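Local atomic coordinates of EDTA monooxygenase (EDTA-degrading bacterium BNC1, PDB entry 5DQP), a protein that probably acts as an FMN-dependent monooxygenase that starts the breakdown of EDTA, using molecular oxygen. Residues A45-I50 with A391-V396; T104-I109 with G196-P201; V268-S273 with N384-P389. All blocks are in the same frame, centred on the assembly; numbering follows the deposited sequence.

Interaction 1: residues A45-I50 with A391-V396; sequences ARRGRI and ALEIFV
Arg-46 O, in the turn that presents Ala-45 and Gly-48 to Val-396, is gripped by two donors of one residue. Arg-49 N reaches Arg-46 O at 2.9 Å and Arg-49 NH1 reaches the same oxygen at 3.0 Å, from opposite faces of the carbonyl plane. With Ile-50 N returning to Ala-45 O, and with positive phi at Arg-49, this is a Schellman motif ending helix 35-47.

Val-396 fits against that turn. Its CG1 lies 3.6 Å from Gly-48 CA, so the valine sits directly on the glycine backbone, in the space a CB would need. CG2, anti to the carbonyl carbon, points into the same turn, where it meets Ala-45 CA and Ile-50 CG1, each at 4.3 Å, while one helical turn earlier Leu-392 CD2 rests loosely on Ala-45 CB.

Toward the exposed side Arg-47 bends at chi3 (91°) and sets NH2 3.9 Å from Glu-393 CG, which lies in the guanidinium plane at its edge. The carboxylate stays farther off; Arg-47 makes its salt bridge to Asp-397.

Helix 35-47 follows strand 7-11 and helix 390-405 follows strand 380-383, so the contact packs neighbouring outer helices where the luciferase-like TIM barrel closes.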
loop_
_atom_site.group_PDB
_atom_site.type_symbol
_atom_site.label_atom_id
_atom_site.label_comp_id
_atom_site.label_asym_id
_atom_site.label_seq_id
_atom_site.Cartn_x
_atom_site.Cartn_y
_atom_site.Cartn_z
ATOM N N ALA A 45 -18.171 -7.920 6.892
ATOM C CA ALA A 45 -18.416 -8.350 5.517
ATOM C C ALA A 45 -18.019 -9.812 5.321
ATOM O O ALA A 45 -18.700 -10.562 4.610
ATOM C CB ALA A 45 -17.666 -7.436 4.538
ATOM N N ARG A 46 -16.932 -10.244 5.961
ATOM C CA ARG A 46 -16.513 -11.645 5.857
ATOM C C ARG A 46 -17.574 -12.587 6.417
ATOM O O ARG A 46 -17.889 -13.619 5.807
ATOM C CB ARG A 46 -15.189 -11.845 6.591
ATOM C CG ARG A 46 -14.561 -13.230 6.426
ATOM C CD ARG A 46 -13.458 -13.406 7.480
ATOM N NE ARG A 46 -13.167 -14.806 7.711
ATOM C CZ ARG A 46 -13.903 -15.606 8.474
ATOM N NH1 ARG A 46 -14.990 -15.141 9.085
ATOM N NH2 ARG A 46 -13.550 -16.878 8.617
ATOM N N ARG A 47 -18.145 -12.235 7.572
ATOM C CA ARG A 47 -19.233 -13.024 8.154
ATOM C C ARG A 47 -20.440 -13.114 7.213
ATOM O O ARG A 47 -21.099 -14.159 7.152
ATOM C CB ARG A 47 -19.640 -12.438 9.511
ATOM C CG ARG A 47 -20.912 -13.064 10.102
ATOM C CD ARG A 47 -21.210 -12.538 11.508
ATOM N NE ARG A 47 -22.078 -11.352 11.507
ATOM C CZ ARG A 47 -21.711 -10.150 11.936
ATOM N NH1 ARG A 47 -20.489 -9.957 12.421
ATOM N NH2 ARG A 47 -22.572 -9.141 11.896
ATOM N N GLY A 48 -20.715 -12.063 6.440
ATOM C CA GLY A 48 -21.748 -12.121 5.424
ATOM C C GLY A 48 -21.376 -12.802 4.127
ATOM O O GLY A 48 -22.233 -12.921 3.240
ATOM N N ARG A 49 -20.132 -13.275 3.990
ATOM C CA ARG A 49 -19.615 -13.796 2.718
ATOM C C ARG A 49 -19.631 -12.752 1.600
ATOM O O ARG A 49 -19.731 -13.094 0.416
ATOM C CB ARG A 49 -20.386 -15.034 2.258
ATOM C CG ARG A 49 -20.542 -16.117 3.297
ATOM C CD ARG A 49 -19.220 -16.486 3.964
ATOM N NE ARG A 49 -19.448 -17.496 4.999
ATOM C CZ ARG A 49 -18.957 -17.454 6.233
ATOM N NH1 ARG A 49 -18.192 -16.443 6.636
ATOM N NH2 ARG A 49 -19.234 -18.445 7.069
ATOM N N ILE A 50 -19.560 -11.465 1.943
ATOM C CA ILE A 50 -19.387 -10.466 0.898
ATOM C C ILE A 50 -18.179 -10.860 0.063
ATOM O O ILE A 50 -17.191 -11.384 0.588
ATOM C CB ILE A 50 -19.242 -9.063 1.514
ATOM C CG1 ILE A 50 -20.487 -8.712 2.343
ATOM C CG2 ILE A 50 -19.056 -8.013 0.434
ATOM C CD1 ILE A 50 -21.839 -8.964 1.664
ATOM N N ALA A 391 -24.180 0.328 9.725
ATOM C CA ALA A 391 -25.160 0.027 8.675
ATOM C C ALA A 391 -24.748 -1.176 7.847
ATOM O O ALA A 391 -25.609 -1.893 7.328
ATOM C CB ALA A 391 -25.392 1.220 7.752
ATOM N N LEU A 392 -23.450 -1.440 7.723
ATOM C CA LEU A 392 -23.077 -2.679 7.063
ATOM C C LEU A 392 -23.439 -3.865 7.938
ATOM O O LEU A 392 -23.817 -4.920 7.429
ATOM C CB LEU A 392 -21.591 -2.678 6.716
ATOM C CG LEU A 392 -21.031 -3.845 5.914
ATOM C CD1 LEU A 392 -21.777 -3.922 4.585
ATOM C CD2 LEU A 392 -19.537 -3.583 5.710
ATOM N N GLU A 393 -23.335 -3.709 9.253
ATOM C CA GLU A 393 -23.742 -4.783 10.157
ATOM C C GLU A 393 -25.228 -5.118 9.977
ATOM O O GLU A 393 -25.615 -6.296 9.910
ATOM C CB GLU A 393 -23.405 -4.361 11.596
ATOM C CG GLU A 393 -23.578 -5.420 12.687
ATOM C CD GLU A 393 -22.930 -5.006 14.027
ATOM O OE1 GLU A 393 -22.226 -3.958 14.093
ATOM O OE2 GLU A 393 -23.134 -5.738 15.025
ATOM N N ILE A 394 -26.069 -4.091 9.851
ATOM C CA ILE A 394 -27.490 -4.300 9.558
ATOM C C ILE A 394 -27.665 -5.025 8.229
ATOM O O ILE A 394 -28.466 -5.960 8.116
ATOM C CB ILE A 394 -28.236 -2.951 9.552
ATOM C CG1 ILE A 394 -28.140 -2.277 10.917
ATOM C CG2 ILE A 394 -29.713 -3.131 9.161
ATOM C CD1 ILE A 394 -28.767 -3.078 12.034
ATOM N N PHE A 395 -26.991 -4.551 7.175
ATOM C CA PHE A 395 -27.123 -5.219 5.885
ATOM C C PHE A 395 -26.716 -6.693 5.989
ATOM O O PHE A 395 -27.462 -7.591 5.577
ATOM C CB PHE A 395 -26.293 -4.494 4.822
ATOM C CG PHE A 395 -26.552 -4.994 3.438
ATOM C CD1 PHE A 395 -25.898 -6.121 2.965
ATOM C CD2 PHE A 395 -27.494 -4.373 2.627
ATOM C CE1 PHE A 395 -26.148 -6.617 1.701
ATOM C CE2 PHE A 395 -27.745 -4.843 1.366
ATOM C CZ PHE A 395 -27.067 -5.979 0.896
ATOM N N VAL A 396 -25.558 -6.967 6.586
ATOM C CA VAL A 396 -25.076 -8.347 6.681
ATOM C C VAL A 396 -25.963 -9.196 7.600
ATOM O O VAL A 396 -26.157 -10.396 7.366
ATOM C CB VAL A 396 -23.609 -8.358 7.160
ATOM C CG1 VAL A 396 -23.250 -9.742 7.722
ATOM C CG2 VAL A 396 -22.652 -7.948 6.036
#

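Interaction 2: residues T104-I109 with G196-P201; sequences TLARQI and GPLNVP
Ala-106 meets Leu-198 first: its CB is 4.0 Å from Leu-198 CD1, on the flank of helix 102-115 where Trp-161 also covers the leucine. Leu-198 CD1 also lies 3.7 Å from Arg-107 CB, so the leucine spans two consecutive helix residues.

Arg-107 carries most of the contact. Its CG stands anti to the backbone N (chi1 154°), and the chain runs out past Asn-199 before bending at chi3. The Asn-199 amide crosses it with the two flat groups inclined by 40°: OD1 lies 3.0 Å from Arg-107 NE, while ND2 sits over one face of the guanidinium, 3.0 Å from NH1. That last pair is two donors and is no hydrogen bond. A water at the guanidinium edge, in its plane, accepts from Arg-107 NH1 at 2.9 Å and donates to Asn-199 O at 3.2 Å, joining side chain to loop backbone. Val-200 CG2 touches Arg-107 O at 3.8 Å, an oxygen that also accepts from Ser-111.

The second subunit packs on Arg-107, Asn-199 and Val-200. Its Asp-57, a predicted FMN ligand, forms a salt bridge with Arg-107 NH1, which probably offsets the buried charge. The loop thus packs along the arginine and bridges to it by water, while the charge is met across the interface by Asp-57 of the second subunit.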
loop_
_atom_site.group_PDB
_atom_site.type_symbol
_atom_site.label_atom_id
_atom_site.label_comp_id
_atom_site.label_asym_id
_atom_site.label_seq_id
_atom_site.Cartn_x
_atom_site.Cartn_y
_atom_site.Cartn_z
ATOM N N THR A 104 5.705 0.973 -10.505
ATOM C CA THR A 104 5.338 0.975 -9.099
ATOM C C THR A 104 3.928 0.429 -8.890
ATOM O O THR A 104 3.712 -0.463 -8.062
ATOM C CB THR A 104 5.465 2.385 -8.547
ATOM O OG1 THR A 104 6.840 2.789 -8.649
ATOM C CG2 THR A 104 5.039 2.400 -7.091
ATOM N N LEU A 105 2.956 0.927 -9.648
ATOM C CA LEU A 105 1.584 0.458 -9.464
ATOM C C LEU A 105 1.447 -1.028 -9.790
ATOM O O LEU A 105 0.819 -1.782 -9.035
ATOM C CB LEU A 105 0.625 1.288 -10.314
ATOM C CG LEU A 105 -0.852 0.965 -10.075
ATOM C CD1 LEU A 105 -1.684 2.175 -10.297
ATOM C CD2 LEU A 105 -1.298 -0.160 -11.026
ATOM N N ALA A 106 2.011 -1.471 -10.921
ATOM C CA ALA A 106 1.960 -2.897 -11.270
ATOM C C ALA A 106 2.488 -3.756 -10.120
ATOM O O ALA A 106 1.889 -4.772 -9.729
ATOM C CB ALA A 106 2.777 -3.150 -12.549
ATOM N N ARG A 107 3.617 -3.333 -9.565
ATOM C CA ARG A 107 4.321 -4.078 -8.539
ATOM C C ARG A 107 3.577 -4.053 -7.202
ATOM O O ARG A 107 3.560 -5.052 -6.472
ATOM C CB ARG A 107 5.713 -3.477 -8.417
ATOM C CG ARG A 107 6.344 -3.641 -7.106
ATOM C CD ARG A 107 7.727 -3.042 -7.108
ATOM N NE ARG A 107 8.603 -3.917 -6.355
ATOM C CZ ARG A 107 9.590 -3.496 -5.583
ATOM N NH1 ARG A 107 10.330 -4.384 -4.945
ATOM N NH2 ARG A 107 9.833 -2.195 -5.449
ATOM N N GLN A 108 2.939 -2.930 -6.875
ATOM C CA GLN A 108 2.247 -2.834 -5.597
ATOM C C GLN A 108 0.911 -3.583 -5.618
ATOM O O GLN A 108 0.588 -4.299 -4.665
ATOM C CB GLN A 108 2.074 -1.364 -5.226
ATOM C CG GLN A 108 3.368 -0.721 -4.774
ATOM C CD GLN A 108 3.154 0.696 -4.259
ATOM O OE1 GLN A 108 2.170 1.340 -4.609
ATOM N NE2 GLN A 108 4.076 1.183 -3.425
ATOM N N ILE A 109 0.146 -3.481 -6.703
ATOM C CA ILE A 109 -1.066 -4.300 -6.805
ATOM C C ILE A 109 -0.709 -5.789 -6.879
ATOM O O ILE A 109 -1.388 -6.633 -6.286
ATOM C CB ILE A 109 -1.918 -3.874 -8.016
ATOM C CG1 ILE A 109 -2.290 -2.387 -7.931
ATOM C CG2 ILE A 109 -3.162 -4.798 -8.179
ATOM C CD1 ILE A 109 -3.162 -2.023 -6.756
ATOM N N GLY A 196 10.859 -3.303 -17.890
ATOM C CA GLY A 196 10.521 -4.541 -17.211
ATOM C C GLY A 196 11.743 -5.461 -17.268
ATOM O O GLY A 196 12.784 -5.030 -17.739
ATOM N N PRO A 197 11.638 -6.718 -16.791
ATOM C CA PRO A 197 10.471 -7.376 -16.185
ATOM C C PRO A 197 10.084 -6.816 -14.810
ATOM O O PRO A 197 10.871 -6.121 -14.151
ATOM C CB PRO A 197 10.922 -8.837 -16.053
ATOM C CG PRO A 197 12.417 -8.767 -15.970
ATOM C CD PRO A 197 12.813 -7.617 -16.837
ATOM N N LEU A 198 8.847 -7.119 -14.413
ATOM C CA LEU A 198 8.388 -6.900 -13.055
ATOM C C LEU A 198 9.072 -7.881 -12.117
ATOM O O LEU A 198 9.334 -9.024 -12.484
ATOM C CB LEU A 198 6.882 -7.094 -12.975
ATOM C CG LEU A 198 6.098 -6.572 -11.783
ATOM C CD1 LEU A 198 6.201 -5.057 -11.754
ATOM C CD2 LEU A 198 4.631 -7.029 -11.914
ATOM N N ASN A 199 9.359 -7.425 -10.890
ATOM C CA ASN A 199 9.937 -8.272 -9.853
ATOM C C ASN A 199 8.884 -8.845 -8.893
ATOM O O ASN A 199 9.162 -9.070 -7.713
ATOM C CB ASN A 199 11.021 -7.508 -9.092
ATOM C CG ASN A 199 10.484 -6.306 -8.342
ATOM O OD1 ASN A 199 9.362 -5.854 -8.570
ATOM N ND2 ASN A 199 11.297 -5.769 -7.450
ATOM N N VAL A 200 7.685 -9.122 -9.382
ATOM C CA VAL A 200 6.672 -9.859 -8.634
ATOM C C VAL A 200 6.119 -10.865 -9.628
ATOM O O VAL A 200 5.746 -10.471 -10.733
ATOM C CB VAL A 200 5.552 -8.952 -8.093
ATOM C CG1 VAL A 200 4.509 -9.793 -7.340
ATOM C CG2 VAL A 200 6.107 -7.834 -7.209
ATOM N N PRO A 201 6.057 -12.152 -9.309
ATOM C CA PRO A 201 5.690 -13.137 -10.332
ATOM C C PRO A 201 4.183 -13.290 -10.496
ATOM O O PRO A 201 3.405 -13.123 -9.555
ATOM C CB PRO A 201 6.311 -14.429 -9.796
ATOM C CG PRO A 201 6.124 -14.257 -8.300
ATOM C CD PRO A 201 6.365 -12.791 -8.014
HETATM O O HOH W 1 8.782 -6.826 -5.486
#

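Interaction 3: residues V268-S273 with N384-P389; sequences VPLIGS and NAPLLP
Val-268 overlaps the backbone carbonyl of Asn-384 with nearly its whole side chain. CG1 is the nearest part of it, 3.4 Å from Asn-384 O, with CG2 crossing the Asn-384 side chain at a slant, 4.1 Å from ND2. Chi1 of -179° sets CG1 anti to the backbone N, and from there this methyl also reaches Pro-386 CD at 4.0 Å. Val-268 CA points its hydrogen at the same oxygen, Asn-384 O, a CA-H...O contact with an angle of 150° at the hydrogen.

Pro-269 continues the line. Its CD comes within 3.5 Å of Asn-384 O, so carbons of both residues pack against that oxygen. The roles then reverse: Pro-269 O looks onto the ring of Pro-386, 3.1 Å from CD and a little farther from CG. Leu-270 ends the contact, swinging CD1 to 4.2 Å from Pro-386 CG.

The parallel pairing of strands 262-271 and 380-383 gives way here. Asn-384 still bonds through its backbone to Phe-267, after which the loop peels off toward helix 390-405, and Pro-386 packs on Ala-391 and Leu-18. Val-268 and Leu-270 keep their backbone bonds to strand 358-360. The side chain of Asn-384 is about 11 Å from that of Thr-94, predicted to bind FMN.

Neither proline can donate a backbone N-H, which is consistent with the pairing ending here; carbonyl oxygens meet C-H groups, a contact of packing and weak C-H...O attraction.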
loop_
_atom_site.group_PDB
_atom_site.type_symbol
_atom_site.label_atom_id
_atom_site.label_comp_id
_atom_site.label_asym_id
_atom_site.label_seq_id
_atom_site.Cartn_x
_atom_site.Cartn_y
_atom_site.Cartn_z
ATOM N N VAL A 268 -26.769 3.295 -1.916
ATOM C CA VAL A 268 -26.719 3.519 -0.475
ATOM C C VAL A 268 -27.978 2.913 0.139
ATOM O O VAL A 268 -29.077 3.411 -0.129
ATOM C CB VAL A 268 -26.632 5.012 -0.151
ATOM C CG1 VAL A 268 -26.549 5.222 1.375
ATOM C CG2 VAL A 268 -25.457 5.666 -0.898
ATOM N N PRO A 269 -27.878 1.875 0.945
ATOM C CA PRO A 269 -29.085 1.377 1.618
ATOM C C PRO A 269 -29.369 2.119 2.922
ATOM O O PRO A 269 -28.461 2.318 3.734
ATOM C CB PRO A 269 -28.744 -0.094 1.883
ATOM C CG PRO A 269 -27.272 -0.078 2.081
ATOM C CD PRO A 269 -26.710 1.014 1.205
ATOM N N LEU A 270 -30.622 2.502 3.147
ATOM C CA LEU A 270 -31.078 3.051 4.424
ATOM C C LEU A 270 -32.078 2.047 4.985
ATOM O O LEU A 270 -33.279 2.092 4.688
ATOM C CB LEU A 270 -31.707 4.429 4.249
ATOM C CG LEU A 270 -31.850 5.220 5.544
ATOM C CD1 LEU A 270 -30.476 5.376 6.203
ATOM C CD2 LEU A 270 -32.453 6.595 5.235
ATOM N N ILE A 271 -31.577 1.110 5.769
ATOM C CA ILE A 271 -32.345 -0.059 6.144
ATOM C C ILE A 271 -32.793 0.085 7.582
ATOM O O ILE A 271 -31.967 0.288 8.472
ATOM C CB ILE A 271 -31.549 -1.356 5.960
ATOM C CG1 ILE A 271 -31.202 -1.527 4.492
ATOM C CG2 ILE A 271 -32.380 -2.530 6.495
ATOM C CD1 ILE A 271 -30.331 -2.690 4.230
ATOM N N GLY A 272 -34.104 -0.009 7.792
ATOM C CA GLY A 272 -34.673 -0.135 9.118
ATOM C C GLY A 272 -35.472 -1.420 9.175
ATOM O O GLY A 272 -35.971 -1.905 8.156
ATOM N N SER A 273 -35.568 -1.987 10.374
ATOM C CA SER A 273 -36.194 -3.294 10.495
ATOM C C SER A 273 -37.700 -3.225 10.296
ATOM O O SER A 273 -38.301 -4.245 9.930
ATOM C CB SER A 273 -35.836 -3.915 11.847
ATOM O OG SER A 273 -35.908 -2.935 12.859
ATOM N N ASN A 384 -22.993 0.709 -0.399
ATOM C CA ASN A 384 -22.308 1.899 0.097
ATOM C C ASN A 384 -22.991 2.282 1.412
ATOM O O ASN A 384 -23.931 3.073 1.429
ATOM C CB ASN A 384 -22.397 3.000 -0.953
ATOM C CG ASN A 384 -21.400 4.127 -0.745
ATOM O OD1 ASN A 384 -20.546 4.080 0.150
ATOM N ND2 ASN A 384 -21.495 5.159 -1.602
ATOM N N ALA A 385 -22.505 1.729 2.514
ATOM C CA ALA A 385 -23.218 1.872 3.787
ATOM C C ALA A 385 -23.187 3.321 4.256
ATOM O O ALA A 385 -22.122 3.956 4.235
ATOM C CB ALA A 385 -22.623 0.950 4.847
ATOM N N PRO A 386 -24.328 3.883 4.680
ATOM C CA PRO A 386 -24.325 5.283 5.142
ATOM C C PRO A 386 -23.503 5.495 6.398
ATOM O O PRO A 386 -22.957 6.587 6.593
ATOM C CB PRO A 386 -25.816 5.582 5.390
ATOM C CG PRO A 386 -26.456 4.252 5.594
ATOM C CD PRO A 386 -25.673 3.283 4.723
ATOM N N LEU A 387 -23.417 4.494 7.261
ATOM C CA LEU A 387 -22.604 4.549 8.472
ATOM C C LEU A 387 -21.839 3.240 8.588
ATOM O O LEU A 387 -22.444 2.167 8.485
ATOM C CB LEU A 387 -23.472 4.757 9.723
ATOM C CG LEU A 387 -22.718 4.717 11.057
ATOM C CD1 LEU A 387 -21.591 5.765 11.094
ATOM C CD2 LEU A 387 -23.693 4.904 12.233
ATOM N N LEU A 388 -20.519 3.334 8.789
ATOM C CA LEU A 388 -19.673 2.159 9.052
ATOM C C LEU A 388 -19.207 2.150 10.506
ATOM O O LEU A 388 -18.858 3.196 11.052
ATOM C CB LEU A 388 -18.461 2.133 8.097
ATOM C CG LEU A 388 -18.871 1.829 6.646
ATOM C CD1 LEU A 388 -17.760 2.076 5.626
ATOM C CD2 LEU A 388 -19.310 0.373 6.605
ATOM N N PRO A 389 -19.195 0.966 11.145
ATOM C CA PRO A 389 -19.654 -0.318 10.606
ATOM C C PRO A 389 -21.158 -0.561 10.719
ATOM O O PRO A 389 -21.645 -1.525 10.109
ATOM C CB PRO A 389 -18.894 -1.341 11.464
ATOM C CG PRO A 389 -18.643 -0.655 12.728
ATOM C CD PRO A 389 -18.379 0.786 12.359
#

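From the N terminus, the end of helix 35-47 comes first, and its partner, helix 390-405, arrives only near the C-terminal end: interaction 1 closes the longest loop, 340 residues, and holds the other two within it. Interaction 2 closes early, tying helix 102-115 to the loop before strand 210-213. Interaction 3 follows, closing a loop of 110 residues that ties strand 262-271 to the loop after strand 380-383. Interactions 1 and 3 adjoin, with centres about 11 Å apart: Phe-395 and Ile-394 pack on Ile-271, and Ala-391 on Pro-386, joining helix 390-405 to the end of strand 262-271 and to the loop before it. Interaction 2 lies across the chain's centre from interaction 3, facing the second subunit.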